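Local coordinates for protein GH5 (Bacteroidetes bacterium AC2a, PDB 4YHE) that probably hydrolyses beta-glucosidic linkages as a family 5 glycoside hydrolase, an endoglucanase-type cellulase linked with a polysaccharide utilization locus, at residues 247-252 and 296-301. Numbering follows the deposited sequence.
Sequences DYAGSA and FGAVRR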
loop_
_atom_site.group_PDB
_atom_site.type_symbol
_atom_site.label_atom_id
_atom_site.label_comp_id
_atom_site.label_asym_id
_atom_site.label_seq_id
_atom_site.Cartn_x
_atom_site.Cartn_y
_atom_site.Cartn_z
ATOM N N ASP A 247 10.014 -14.791 3.852
ATOM C CA ASP A 247 10.108 -15.821 4.895
ATOM C C ASP A 247 10.706 -15.313 6.253
ATOM O O ASP A 247 10.743 -16.046 7.253
ATOM C CB ASP A 247 10.799 -17.051 4.362
ATOM C CG ASP A 247 9.876 -17.887 3.460
ATOM O OD1 ASP A 247 8.643 -17.815 3.626
ATOM O OD2 ASP A 247 10.433 -18.575 2.578
ATOM N N TYR A 248 11.132 -14.063 6.253
ATOM C CA TYR A 248 11.359 -13.318 7.498
ATOM C C TYR A 248 10.152 -12.471 7.904
ATOM O O TYR A 248 9.591 -12.652 8.998
ATOM C CB TYR A 248 12.601 -12.429 7.401
ATOM C CG TYR A 248 12.678 -11.553 8.623
ATOM C CD1 TYR A 248 12.944 -12.101 9.872
ATOM C CD2 TYR A 248 12.357 -10.212 8.543
ATOM C CE1 TYR A 248 12.933 -11.307 11.019
ATOM C CE2 TYR A 248 12.348 -9.399 9.672
ATOM C CZ TYR A 248 12.607 -9.950 10.916
ATOM O OH TYR A 248 12.595 -9.136 12.060
ATOM N N ALA A 249 9.761 -11.531 7.038
ATOM C CA ALA A 249 8.767 -10.518 7.387
ATOM C C ALA A 249 7.322 -10.989 7.427
ATOM O O ALA A 249 6.535 -10.501 8.254
ATOM C CB ALA A 249 8.871 -9.329 6.448
ATOM N N GLY A 250 6.971 -11.926 6.542
ATOM C CA GLY A 250 5.608 -12.325 6.355
ATOM C C GLY A 250 5.245 -13.674 6.941
ATOM O O GLY A 250 4.361 -13.758 7.796
ATOM N N SER A 251 5.936 -14.728 6.513
ATOM C CA SER A 251 5.639 -16.078 7.043
ATOM C C SER A 251 6.310 -16.320 8.371
ATOM O O SER A 251 5.877 -17.182 9.110
ATOM C CB SER A 251 6.026 -17.179 6.065
ATOM O OG SER A 251 7.427 -17.229 5.926
ATOM N N ALA A 252 7.382 -15.578 8.672
ATOM C CA ALA A 252 8.165 -15.772 9.898
ATOM C C ALA A 252 8.694 -17.192 10.079
ATOM O O ALA A 252 8.748 -17.696 11.199
ATOM C CB ALA A 252 7.341 -15.385 11.122
ATOM N N PHE A 296 4.049 -1.812 3.700
ATOM C CA PHE A 296 5.241 -2.551 4.094
ATOM C C PHE A 296 5.047 -3.067 5.485
ATOM O O PHE A 296 4.185 -2.607 6.223
ATOM C CB PHE A 296 6.548 -1.710 3.990
ATOM C CG PHE A 296 6.755 -0.780 5.165
ATOM C CD1 PHE A 296 6.006 0.382 5.267
ATOM C CD2 PHE A 296 7.639 -1.101 6.180
ATOM C CE1 PHE A 296 6.167 1.254 6.352
ATOM C CE2 PHE A 296 7.823 -0.236 7.280
ATOM C CZ PHE A 296 7.071 0.942 7.362
ATOM N N GLY A 297 5.862 -4.025 5.859
ATOM C CA GLY A 297 5.911 -4.423 7.243
ATOM C C GLY A 297 6.564 -5.752 7.466
ATOM O O GLY A 297 7.011 -6.418 6.521
ATOM N N ALA A 298 6.604 -6.109 8.737
ATOM C CA ALA A 298 7.095 -7.382 9.231
ATOM C C ALA A 298 6.282 -7.710 10.468
ATOM O O ALA A 298 6.036 -6.830 11.344
ATOM C CB ALA A 298 8.577 -7.302 9.590
ATOM N N VAL A 299 5.936 -8.982 10.604
ATOM C CA VAL A 299 5.158 -9.419 11.741
ATOM C C VAL A 299 5.874 -9.340 13.086
ATOM O O VAL A 299 7.106 -9.314 13.181
ATOM C CB VAL A 299 4.568 -10.826 11.554
ATOM C CG1 VAL A 299 3.672 -10.837 10.316
ATOM C CG2 VAL A 299 5.644 -11.912 11.513
ATOM N N ARG A 300 5.064 -9.292 14.129
ATOM C CA ARG A 300 5.523 -9.256 15.499
ATOM C C ARG A 300 6.104 -10.613 15.900
ATOM O O ARG A 300 5.716 -11.664 15.369
ATOM C CB ARG A 300 4.344 -8.905 16.425
ATOM C CG ARG A 300 4.732 -8.622 17.882
ATOM C CD ARG A 300 3.539 -8.239 18.734
ATOM N NE ARG A 300 2.627 -9.348 19.002
ATOM C CZ ARG A 300 2.814 -10.253 19.968
ATOM N NH1 ARG A 300 3.910 -10.234 20.725
ATOM N NH2 ARG A 300 1.909 -11.182 20.162
ATOM N N ARG A 301 6.998 -10.586 16.877
ATOM C CA ARG A 301 7.604 -11.812 17.398
ATOM C C ARG A 301 7.296 -12.045 18.867
ATOM O O ARG A 301 7.216 -11.084 19.649
ATOM C CB ARG A 301 9.124 -11.740 17.223
ATOM C CG ARG A 301 9.560 -11.244 15.868
ATOM C CD ARG A 301 9.222 -12.204 14.735
ATOM N NE ARG A 301 8.958 -11.458 13.505
ATOM C CZ ARG A 301 9.294 -11.831 12.269
ATOM N NH1 ARG A 301 9.935 -12.968 12.030
ATOM N NH2 ARG A 301 8.984 -11.045 11.253
#
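The guanidinium of Arg-301 slides in between the ring of Tyr-248 and the side chain of Val-299. From CB the chain sets out with CG anti to its own carbonyl carbon (chi1 -45°), then bends at the next two torsions, folding back toward residues 247-252. NE donates a hydrogen bond to Val-299 O at 2.9 Å, from above the carbonyl plane, which helps fix the rotation of the group. CZ lies off-centre over the Tyr-248 ring, 4.3 Å from its centroid, in an offset cation-pi stack with the two planes 20° apart; Val-299 CG2 lies against the other guanidinium face. At the tip, NH2 and NH1 grip Tyr-248 O end-on, at 2.8 and 3.1 Å respectively, approaching from one face of that carbonyl. NH1 also touches Ala-252 CB and hydrogen-bonds to Asn-255 OD1, outside the two segments. Alongside, Val-299 N donates to Ala-249 O at 2.9 Å, while Ala-249 CB and Ala-298 CB meet at 3.8 Å. A leucine in place of Arg-301 would probably leave the carbonyls of Tyr-248 and Val-299 without these donors and the tyrosine ring without its cationic cover. Together with the Val-299 N to Ala-249 O bond, Arg-301 joins the short helix after barrel strand 236-242 to the loop after strand 291-296, bridging successive beta-alpha connections of the TIM barrel; its buried charge is probably eased by carbonyl oxygens and ring electrons together.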